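PDB 5I4A: argonaute protein, which uses short guide RNAs with a 5'-hydroxyl end to bind complementary DNA or RNA targets and cleave them. Local coordinates for residues P511-I516 and T591-E596; R19-N24 and K74-K79; P295-F300 and K337-R342. One frame throughout, in Å; residues are numbered along the deposited sequence.

Contact 1: residues P511-I516 and T591-E596; sequences PENVFI and TDYTIE
With CG anti to its own carbonyl carbon (chi1 -47°), Asn-513 reaches from the start of its strand toward Thr-591 and Tyr-593; Tyr-593, whose CG takes the same position (chi1 -70°), brings one side of its ring back to meet it. The two ends of the Asn-513 amide do different work. OD1 lies 3.5 Å from Thr-591 CB and close to the methyl as well, an apolar neighbourhood, and this buried oxygen has no hydrogen-bond partner in the model. ND2 passes 3.7 Å from Tyr-593 CE2, the amide inclined 56° to the ring, and donates to OD1 of Asn-443; the same Asn-443 side chain also bonds to Tyr-593 OH, so one residue ties down both partners. Phe-515, two residues along the strand, adds its far end: CZ meets Tyr-593 CD2 at 3.9 Å, the two side chains crossing nearly at right angles. No hydrogen bond links the segments. The loop 591-594 is braced weakly by Tyr-593 N to Thr-591 OG1 at 3.3 Å, and by Asn-589, whose OD1 is hydrogen-bonded to Thr-591 OG1 and ND2 to Tyr-593 O. Thr-594 N-caps the following helix. In the RNase H fold of the PIWI domain, strand 513-519 runs between strands 443-452 and 539-546, parallel to both; helix 595-605 packs against this corner, its Ile-598 and Gln-601 touching both Phe-515 and Tyr-593.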
loop_
_atom_site.group_PDB
_atom_site.type_symbol
_atom_site.label_atom_id
_atom_site.label_comp_id
_atom_site.label_asym_id
_atom_site.label_seq_id
_atom_site.Cartn_x
_atom_site.Cartn_y
_atom_site.Cartn_z
ATOM N N PRO A 511 2.027 21.944 -19.408
ATOM C CA PRO A 511 0.741 21.333 -19.067
ATOM C C PRO A 511 -0.218 22.398 -18.571
ATOM O O PRO A 511 0.150 23.267 -17.778
ATOM C CB PRO A 511 1.099 20.337 -17.960
ATOM C CG PRO A 511 2.354 20.882 -17.359
ATOM C CD PRO A 511 3.101 21.532 -18.488
ATOM N N GLU A 512 -1.454 22.342 -19.062
ATOM C CA GLU A 512 -2.441 23.304 -18.592
ATOM C C GLU A 512 -2.825 23.030 -17.145
ATOM O O GLU A 512 -3.084 23.966 -16.383
ATOM C CB GLU A 512 -3.674 23.284 -19.491
ATOM C CG GLU A 512 -4.424 24.597 -19.476
ATOM C CD GLU A 512 -3.500 25.782 -19.712
ATOM O OE1 GLU A 512 -3.100 26.005 -20.874
ATOM O OE2 GLU A 512 -3.155 26.477 -18.732
ATOM N N ASN A 513 -2.837 21.763 -16.742
ATOM C CA ASN A 513 -3.153 21.377 -15.377
ATOM C C ASN A 513 -2.134 20.359 -14.888
ATOM O O ASN A 513 -1.592 19.575 -15.672
ATOM C CB ASN A 513 -4.569 20.803 -15.278
ATOM C CG ASN A 513 -5.593 21.665 -15.991
ATOM O OD1 ASN A 513 -6.026 22.691 -15.468
ATOM N ND2 ASN A 513 -5.986 21.249 -17.190
ATOM N N VAL A 514 -1.874 20.378 -13.582
ATOM C CA VAL A 514 -0.894 19.495 -12.960
ATOM C C VAL A 514 -1.544 18.828 -11.755
ATOM O O VAL A 514 -1.951 19.509 -10.806
ATOM C CB VAL A 514 0.381 20.248 -12.541
ATOM C CG1 VAL A 514 1.358 19.301 -11.869
ATOM C CG2 VAL A 514 1.034 20.901 -13.750
ATOM N N PHE A 515 -1.639 17.502 -11.793
ATOM C CA PHE A 515 -2.211 16.715 -10.709
ATOM C C PHE A 515 -1.075 16.195 -9.838
ATOM O O PHE A 515 -0.220 15.440 -10.314
ATOM C CB PHE A 515 -3.039 15.551 -11.252
ATOM C CG PHE A 515 -4.291 15.972 -11.974
ATOM C CD1 PHE A 515 -4.222 16.656 -13.177
ATOM C CD2 PHE A 515 -5.539 15.659 -11.463
ATOM C CE1 PHE A 515 -5.370 17.038 -13.843
ATOM C CE2 PHE A 515 -6.691 16.036 -12.129
ATOM C CZ PHE A 515 -6.605 16.727 -13.321
ATOM N N ILE A 516 -1.064 16.596 -8.571
ATOM C CA ILE A 516 -0.061 16.148 -7.612
ATOM C C ILE A 516 -0.766 15.203 -6.648
ATOM O O ILE A 516 -1.529 15.636 -5.776
ATOM C CB ILE A 516 0.606 17.314 -6.872
ATOM C CG1 ILE A 516 1.361 18.214 -7.852
ATOM C CG2 ILE A 516 1.554 16.795 -5.804
ATOM C CD1 ILE A 516 0.531 19.363 -8.393
ATOM N N THR A 591 -7.622 24.220 -10.760
ATOM C CA THR A 591 -7.868 23.844 -12.142
ATOM C C THR A 591 -9.297 24.218 -12.530
ATOM O O THR A 591 -10.127 24.585 -11.691
ATOM C CB THR A 591 -7.655 22.340 -12.361
ATOM O OG1 THR A 591 -8.625 21.597 -11.617
ATOM C CG2 THR A 591 -6.257 21.908 -11.938
ATOM N N ASP A 592 -9.583 24.126 -13.825
ATOM C CA ASP A 592 -10.934 24.325 -14.331
ATOM C C ASP A 592 -11.796 23.073 -14.207
ATOM O O ASP A 592 -12.956 23.086 -14.631
ATOM C CB ASP A 592 -10.880 24.781 -15.788
ATOM C CG ASP A 592 -10.096 26.071 -15.955
ATOM O OD1 ASP A 592 -10.062 26.877 -14.998
ATOM O OD2 ASP A 592 -9.524 26.284 -17.045
ATOM N N TYR A 593 -11.255 22.003 -13.633
ATOM C CA TYR A 593 -12.023 20.795 -13.388
ATOM C C TYR A 593 -12.766 20.902 -12.066
ATOM O O TYR A 593 -12.267 21.486 -11.099
ATOM C CB TYR A 593 -11.108 19.571 -13.353
ATOM C CG TYR A 593 -10.511 19.186 -14.681
ATOM C CD1 TYR A 593 -11.313 18.715 -15.711
ATOM C CD2 TYR A 593 -9.142 19.261 -14.898
ATOM C CE1 TYR A 593 -10.770 18.347 -16.925
ATOM C CE2 TYR A 593 -8.590 18.894 -16.109
ATOM C CZ TYR A 593 -9.408 18.438 -17.119
ATOM O OH TYR A 593 -8.862 18.071 -18.328
ATOM N N THR A 594 -13.965 20.334 -12.031
ATOM C CA THR A 594 -14.669 20.184 -10.771
ATOM C C THR A 594 -14.028 19.063 -9.960
ATOM O O THR A 594 -13.245 18.262 -10.476
ATOM C CB THR A 594 -16.149 19.876 -11.003
ATOM O OG1 THR A 594 -16.287 18.540 -11.504
ATOM C CG2 THR A 594 -16.745 20.854 -12.006
ATOM N N ILE A 595 -14.365 19.021 -8.669
ATOM C CA ILE A 595 -13.890 17.934 -7.816
ATOM C C ILE A 595 -14.296 16.593 -8.409
ATOM O O ILE A 595 -13.473 15.683 -8.554
ATOM C CB ILE A 595 -14.421 18.103 -6.382
ATOM C CG1 ILE A 595 -13.972 19.443 -5.795
ATOM C CG2 ILE A 595 -13.960 16.953 -5.499
ATOM C CD1 ILE A 595 -12.480 19.662 -5.853
ATOM N N GLU A 596 -15.570 16.467 -8.793
ATOM C CA GLU A 596 -16.070 15.221 -9.370
ATOM C C GLU A 596 -15.250 14.791 -10.581
ATOM O O GLU A 596 -14.960 13.601 -10.754
ATOM C CB GLU A 596 -17.542 15.373 -9.760
ATOM C CG GLU A 596 -18.491 15.599 -8.593
ATOM C CD GLU A 596 -18.571 17.053 -8.162
ATOM O OE1 GLU A 596 -17.895 17.901 -8.780
ATOM O OE2 GLU A 596 -19.317 17.347 -7.205
#

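Contact 2: residues R19-N24 and K74-K79; sequences RLYFYN and KEEIIK
Strands 19-22 and 74-79 run antiparallel, their axes 5.1 Å apart at closest and inclined at 162°. Arg-19 and Glu-76 form a hydrogen-bonded pair, with Arg-19 N to Glu-76 O at 2.8 Å and Glu-76 N to Arg-19 O at 3.1 Å. Two residues along, a water stands between the strands: it accepts from Tyr-21 N and lies 2.8 Å from Lys-74 O. The pair thus joins the outermost strand 74-79 to strand 16-22 in the four-stranded antiparallel sheet of the N-terminal domain, where strand 51-56 flanks 16-22 on the other side. On the face carrying Arg-19, Tyr-21 and Glu-76, a single carboxylate oxygen gathers the polar groups. Arg-19 NE meets Glu-76 OE1 at 2.6 Å, in the guanidinium plane and nearly along the C-O axis, while the carboxylate stands almost perpendicular; NH2 adds a weak bond. A bend at chi3 (51°) turns NE to this oxygen, and NH1 has Glu-54 as a second salt-bridge partner. Tyr-21 OH donates a very short bond to the same OE1, 2.5 Å. Lys-74, extended, lays its aliphatic chain over the tyrosine ring, a CH-pi contact with CD 3.6 Å from the centroid. On the other face Leu-20 CD2 lies alongside Glu-75, 3.5 Å from OE2, an oxygen that is paired with Lys-71.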
loop_
_atom_site.group_PDB
_atom_site.type_symbol
_atom_site.label_atom_id
_atom_site.label_comp_id
_atom_site.label_asym_id
_atom_site.label_seq_id
_atom_site.Cartn_x
_atom_site.Cartn_y
_atom_site.Cartn_z
ATOM N N ARG A 19 -7.643 20.385 30.050
ATOM C CA ARG A 19 -6.329 20.019 30.563
ATOM C C ARG A 19 -6.299 20.255 32.066
ATOM O O ARG A 19 -6.428 21.398 32.522
ATOM C CB ARG A 19 -5.220 20.807 29.862
ATOM C CG ARG A 19 -3.823 20.450 30.351
ATOM C CD ARG A 19 -2.743 20.757 29.322
ATOM N NE ARG A 19 -2.820 22.114 28.795
ATOM C CZ ARG A 19 -2.856 22.412 27.501
ATOM N NH1 ARG A 19 -2.813 21.448 26.594
ATOM N NH2 ARG A 19 -2.925 23.678 27.112
ATOM N N LEU A 20 -6.129 19.179 32.827
ATOM C CA LEU A 20 -6.076 19.222 34.281
ATOM C C LEU A 20 -4.637 19.052 34.749
ATOM O O LEU A 20 -3.830 18.396 34.088
ATOM C CB LEU A 20 -6.952 18.126 34.894
ATOM C CG LEU A 20 -8.390 18.035 34.380
ATOM C CD1 LEU A 20 -9.114 16.876 35.039
ATOM C CD2 LEU A 20 -9.122 19.336 34.632
ATOM N N TYR A 21 -4.325 19.639 35.902
ATOM C CA TYR A 21 -2.971 19.644 36.434
ATOM C C TYR A 21 -2.934 19.008 37.816
ATOM O O TYR A 21 -3.900 19.084 38.583
ATOM C CB TYR A 21 -2.411 21.068 36.510
ATOM C CG TYR A 21 -2.119 21.682 35.160
ATOM C CD1 TYR A 21 -3.116 22.317 34.433
ATOM C CD2 TYR A 21 -0.843 21.627 34.614
ATOM C CE1 TYR A 21 -2.852 22.879 33.199
ATOM C CE2 TYR A 21 -0.569 22.187 33.381
ATOM C CZ TYR A 21 -1.578 22.813 32.680
ATOM O OH TYR A 21 -1.312 23.374 31.453
ATOM N N PHE A 22 -1.800 18.383 38.126
ATOM C CA PHE A 22 -1.575 17.733 39.408
ATOM C C PHE A 22 -0.142 17.993 39.845
ATOM O O PHE A 22 0.755 18.147 39.012
ATOM C CB PHE A 22 -1.834 16.219 39.327
ATOM C CG PHE A 22 -3.208 15.867 38.832
ATOM C CD1 PHE A 22 -3.467 15.772 37.475
ATOM C CD2 PHE A 22 -4.242 15.635 39.725
ATOM C CE1 PHE A 22 -4.730 15.455 37.016
ATOM C CE2 PHE A 22 -5.509 15.315 39.272
ATOM C CZ PHE A 22 -5.752 15.224 37.917
ATOM N N TYR A 23 0.070 18.044 41.159
ATOM C CA TYR A 23 1.407 18.241 41.703
ATOM C C TYR A 23 1.640 17.295 42.871
ATOM O O TYR A 23 0.793 17.182 43.762
ATOM C CB TYR A 23 1.632 19.688 42.155
ATOM C CG TYR A 23 2.995 19.878 42.774
ATOM C CD1 TYR A 23 4.128 19.963 41.980
ATOM C CD2 TYR A 23 3.151 19.940 44.152
ATOM C CE1 TYR A 23 5.380 20.119 42.536
ATOM C CE2 TYR A 23 4.400 20.096 44.719
ATOM C CZ TYR A 23 5.511 20.184 43.907
ATOM O OH TYR A 23 6.756 20.338 44.466
ATOM N N ASN A 24 2.798 16.637 42.868
ATOM C CA ASN A 24 3.181 15.700 43.920
ATOM C C ASN A 24 4.577 16.070 44.402
ATOM O O ASN A 24 5.548 15.970 43.622
ATOM C CB ASN A 24 3.137 14.258 43.406
ATOM C CG ASN A 24 3.309 13.228 44.511
ATOM O OD1 ASN A 24 3.950 13.486 45.531
ATOM N ND2 ASN A 24 2.739 12.047 44.305
ATOM N N LYS A 74 -5.057 24.958 38.495
ATOM C CA LYS A 74 -4.959 25.314 37.084
ATOM C C LYS A 74 -5.784 24.373 36.211
ATOM O O LYS A 74 -5.698 23.147 36.335
ATOM C CB LYS A 74 -3.495 25.292 36.648
ATOM C CG LYS A 74 -3.224 25.926 35.295
ATOM C CD LYS A 74 -1.764 25.753 34.904
ATOM C CE LYS A 74 -1.357 26.721 33.805
ATOM N NZ LYS A 74 0.089 26.588 33.468
ATOM N N GLU A 75 -6.592 24.960 35.330
ATOM C CA GLU A 75 -7.354 24.219 34.337
ATOM C C GLU A 75 -7.400 25.023 33.049
ATOM O O GLU A 75 -7.404 26.256 33.070
ATOM C CB GLU A 75 -8.782 23.917 34.804
ATOM C CG GLU A 75 -8.895 22.755 35.769
ATOM C CD GLU A 75 -10.333 22.360 36.027
ATOM O OE1 GLU A 75 -11.226 22.882 35.329
ATOM O OE2 GLU A 75 -10.569 21.528 36.930
ATOM N N GLU A 76 -7.440 24.312 31.926
ATOM C CA GLU A 76 -7.441 24.945 30.618
ATOM C C GLU A 76 -8.432 24.233 29.709
ATOM O O GLU A 76 -8.602 23.012 29.780
ATOM C CB GLU A 76 -6.039 24.939 29.999
ATOM C CG GLU A 76 -5.038 25.788 30.768
ATOM C CD GLU A 76 -3.604 25.386 30.508
ATOM O OE1 GLU A 76 -3.354 24.183 30.285
ATOM O OE2 GLU A 76 -2.725 26.273 30.525
ATOM N N ILE A 77 -9.087 25.015 28.858
ATOM C CA ILE A 77 -10.070 24.512 27.907
ATOM C C ILE A 77 -9.638 24.956 26.519
ATOM O O ILE A 77 -9.521 26.159 26.257
ATOM C CB ILE A 77 -11.487 25.008 28.236
ATOM C CG1 ILE A 77 -12.014 24.286 29.478
ATOM C CG2 ILE A 77 -12.412 24.803 27.046
ATOM C CD1 ILE A 77 -12.797 25.168 30.422
ATOM N N ILE A 78 -9.386 23.991 25.640
ATOM C CA ILE A 78 -8.949 24.255 24.275
ATOM C C ILE A 78 -10.055 23.797 23.339
ATOM O O ILE A 78 -10.394 22.607 23.305
ATOM C CB ILE A 78 -7.627 23.544 23.951
ATOM C CG1 ILE A 78 -6.659 23.638 25.133
ATOM C CG2 ILE A 78 -6.998 24.129 22.694
ATOM C CD1 ILE A 78 -6.240 25.053 25.479
ATOM N N LYS A 79 -10.622 24.735 22.589
ATOM C CA LYS A 79 -11.649 24.387 21.620
ATOM C C LYS A 79 -11.031 23.671 20.426
ATOM O O LYS A 79 -9.888 23.935 20.040
ATOM C CB LYS A 79 -12.379 25.639 21.145
ATOM C CG LYS A 79 -13.012 26.432 22.260
ATOM C CD LYS A 79 -13.377 27.812 21.777
ATOM C CE LYS A 79 -14.273 28.518 22.765
ATOM N NZ LYS A 79 -14.975 29.624 22.077
HETATM O O HOH W 1 -6.253 20.815 37.689
#

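Contact 3: residues P295-F300 and K337-R342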
loop_
_atom_site.group_PDB
_atom_site.type_symbol
_atom_site.label_atom_id
_atom_site.label_comp_id
_atom_site.label_asym_id
_atom_site.label_seq_id
_atom_site.Cartn_x
_atom_site.Cartn_y
_atom_site.Cartn_z
ATOM N N PRO A 295 8.415 -4.789 -34.222
ATOM C CA PRO A 295 8.944 -6.150 -34.097
ATOM C C PRO A 295 9.178 -6.521 -32.641
ATOM O O PRO A 295 9.552 -5.686 -31.813
ATOM C CB PRO A 295 10.265 -6.084 -34.872
ATOM C CG PRO A 295 10.698 -4.661 -34.728
ATOM C CD PRO A 295 9.432 -3.840 -34.708
ATOM N N LEU A 296 8.935 -7.792 -32.334
ATOM C CA LEU A 296 9.267 -8.373 -31.039
ATOM C C LEU A 296 10.551 -9.177 -31.207
ATOM O O LEU A 296 10.551 -10.231 -31.851
ATOM C CB LEU A 296 8.127 -9.249 -30.525
ATOM C CG LEU A 296 8.358 -9.938 -29.176
ATOM C CD1 LEU A 296 8.636 -8.913 -28.087
ATOM C CD2 LEU A 296 7.168 -10.810 -28.805
ATOM N N LYS A 297 11.641 -8.668 -30.643
ATOM C CA LYS A 297 12.954 -9.291 -30.743
ATOM C C LYS A 297 13.381 -9.798 -29.372
ATOM O O LYS A 297 13.110 -9.155 -28.354
ATOM C CB LYS A 297 13.985 -8.299 -31.295
ATOM C CG LYS A 297 13.673 -7.827 -32.714
ATOM C CD LYS A 297 14.675 -6.795 -33.207
ATOM C CE LYS A 297 14.588 -5.509 -32.403
ATOM N NZ LYS A 297 15.451 -4.436 -32.971
ATOM N N ALA A 298 14.048 -10.953 -29.345
ATOM C CA ALA A 298 14.357 -11.575 -28.066
ATOM C C ALA A 298 15.549 -12.512 -28.192
ATOM O O ALA A 298 15.841 -13.031 -29.272
ATOM C CB ALA A 298 13.142 -12.342 -27.526
ATOM N N ILE A 299 16.234 -12.711 -27.064
ATOM C CA ILE A 299 17.248 -13.745 -26.904
ATOM C C ILE A 299 17.006 -14.429 -25.563
ATOM O O ILE A 299 16.255 -13.938 -24.719
ATOM C CB ILE A 299 18.690 -13.197 -26.984
ATOM C CG1 ILE A 299 18.907 -12.086 -25.952
ATOM C CG2 ILE A 299 19.010 -12.711 -28.394
ATOM C CD1 ILE A 299 20.329 -11.563 -25.917
ATOM N N PHE A 300 17.661 -15.573 -25.369
ATOM C CA PHE A 300 17.426 -16.435 -24.217
ATOM C C PHE A 300 18.669 -16.525 -23.340
ATOM O O PHE A 300 19.795 -16.607 -23.844
ATOM C CB PHE A 300 17.019 -17.853 -24.655
ATOM C CG PHE A 300 15.748 -17.910 -25.457
ATOM C CD1 PHE A 300 15.776 -17.778 -26.835
ATOM C CD2 PHE A 300 14.528 -18.117 -24.831
ATOM C CE1 PHE A 300 14.606 -17.840 -27.573
ATOM C CE2 PHE A 300 13.359 -18.177 -25.564
ATOM C CZ PHE A 300 13.399 -18.038 -26.935
ATOM N N LYS A 337 6.396 -8.743 -36.319
ATOM C CA LYS A 337 7.034 -10.047 -36.424
ATOM C C LYS A 337 7.728 -10.387 -35.113
ATOM O O LYS A 337 7.961 -9.525 -34.260
ATOM C CB LYS A 337 8.035 -10.083 -37.582
ATOM C CG LYS A 337 9.176 -9.119 -37.382
ATOM C CD LYS A 337 10.129 -9.105 -38.562
ATOM C CE LYS A 337 11.459 -8.568 -38.149
ATOM N NZ LYS A 337 12.331 -8.323 -39.338
ATOM N N VAL A 338 8.051 -11.670 -34.970
ATOM C CA VAL A 338 8.821 -12.188 -33.846
ATOM C C VAL A 338 10.170 -12.642 -34.381
ATOM O O VAL A 338 10.235 -13.390 -35.364
ATOM C CB VAL A 338 8.087 -13.342 -33.142
ATOM C CG1 VAL A 338 8.881 -13.820 -31.931
ATOM C CG2 VAL A 338 6.688 -12.907 -32.734
ATOM N N GLU A 339 11.244 -12.189 -33.740
ATOM C CA GLU A 339 12.591 -12.457 -34.221
ATOM C C GLU A 339 13.486 -12.795 -33.040
ATOM O O GLU A 339 13.633 -11.991 -32.117
ATOM C CB GLU A 339 13.149 -11.257 -34.987
ATOM C CG GLU A 339 14.573 -11.438 -35.472
ATOM C CD GLU A 339 15.064 -10.252 -36.275
ATOM O OE1 GLU A 339 16.150 -10.352 -36.886
ATOM O OE2 GLU A 339 14.363 -9.219 -36.300
ATOM N N PHE A 340 14.085 -13.977 -33.072
ATOM C CA PHE A 340 15.065 -14.380 -32.075
ATOM C C PHE A 340 16.448 -14.166 -32.674
ATOM O O PHE A 340 16.853 -14.883 -33.595
ATOM C CB PHE A 340 14.834 -15.823 -31.641
ATOM C CG PHE A 340 13.515 -16.026 -30.959
ATOM C CD1 PHE A 340 13.309 -15.549 -29.677
ATOM C CD2 PHE A 340 12.470 -16.658 -31.609
ATOM C CE1 PHE A 340 12.091 -15.713 -29.045
ATOM C CE2 PHE A 340 11.249 -16.827 -30.980
ATOM C CZ PHE A 340 11.062 -16.353 -29.699
ATOM N N LEU A 341 17.151 -13.152 -32.175
ATOM C CA LEU A 341 18.461 -12.807 -32.702
ATOM C C LEU A 341 19.466 -13.899 -32.371
ATOM O O LEU A 341 19.478 -14.436 -31.262
ATOM C CB LEU A 341 18.935 -11.478 -32.116
ATOM C CG LEU A 341 17.934 -10.324 -32.057
ATOM C CD1 LEU A 341 18.585 -9.113 -31.414
ATOM C CD2 LEU A 341 17.415 -9.984 -33.444
ATOM N N ARG A 342 20.321 -14.225 -33.334
ATOM C CA ARG A 342 21.338 -15.244 -33.128
ATOM C C ARG A 342 22.723 -14.667 -33.380
ATOM O O ARG A 342 22.929 -13.893 -34.321
ATOM C CB ARG A 342 21.092 -16.468 -34.019
ATOM C CG ARG A 342 20.501 -16.156 -35.376
ATOM C CD ARG A 342 19.841 -17.388 -35.977
ATOM N NE ARG A 342 20.774 -18.502 -36.123
ATOM C CZ ARG A 342 21.718 -18.563 -37.058
ATOM N NH1 ARG A 342 21.859 -17.567 -37.923
ATOM N NH2 ARG A 342 22.524 -19.614 -37.124
#
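Leu-296 N donates to Lys-337 O at 2.8 Å, an almost straight bond (172°) that opens the ladder between the two strands. Leu-296 O accepts in turn from Glu-339 N, also at 2.8 Å, and Ala-298 N continues the series to Glu-339 O. The last rung, Leu-341 N to Ala-298 O, is longer at 3.2 Å and its donor is tilted from the carbonyl plane, at the point where the second strand gives way to a loop. Each carbonyl along the way also receives a CA-H contact, the shortest being Lys-297 CA to Glu-339 O at 3.1 Å. The register is parallel, pairing Leu-296 with Val-338, Lys-297 with Glu-339 and Ala-298 with Phe-340. Two parallel strands linked through helices 305-310, 312-320 and 325-333 make a beta-alpha-beta connection within the parallel sheet of the Mid domain, and strand 374-379 lies along strand 295-302 as well. On the face bearing Leu-296, Ala-298 and Phe-340, packing is apolar: Phe-340 CE1 rests 3.8 Å from Ala-298 CB. Phe-300 swings toward it, CG anti to the carbonyl carbon (chi1 -61°), and the two rings, planes at 30°, are slid apart with little overlap, CE1 of Phe-300 lying 3.4 Å from Phe-340 CD1. Phe-319 abuts both rings, and helix 325-333 covers Val-338. On the reverse face Lys-297 and Glu-339 run side by side, Glu-339 OE2 3.9 Å from Lys-297 CG, while a bend at chi3 leads the ammonium away to a salt bridge with Asp-371.

In the fold
The contacts sit in three different domains and share no strand or helix. Contacts 2 and 3 lie on opposite sides of the chain's centre, their centres about 75 Å apart; contact 1, about 25 Å from that centre, is the innermost. Contacts 2 and 3 are strand pairings, antiparallel and parallel respectively, whereas contact 1 sets a strand against the loop leading into a helix and relies on side chains alone. Their chemistry follows: at the sheet margin of contact 2 charged and hydroxyl groups converge, contact 3 adds an aromatic and aliphatic face beneath helices to its backbone ladder, and contact 1 mixes amide and ring packing. All are partly buried and lie away from the active-site residues.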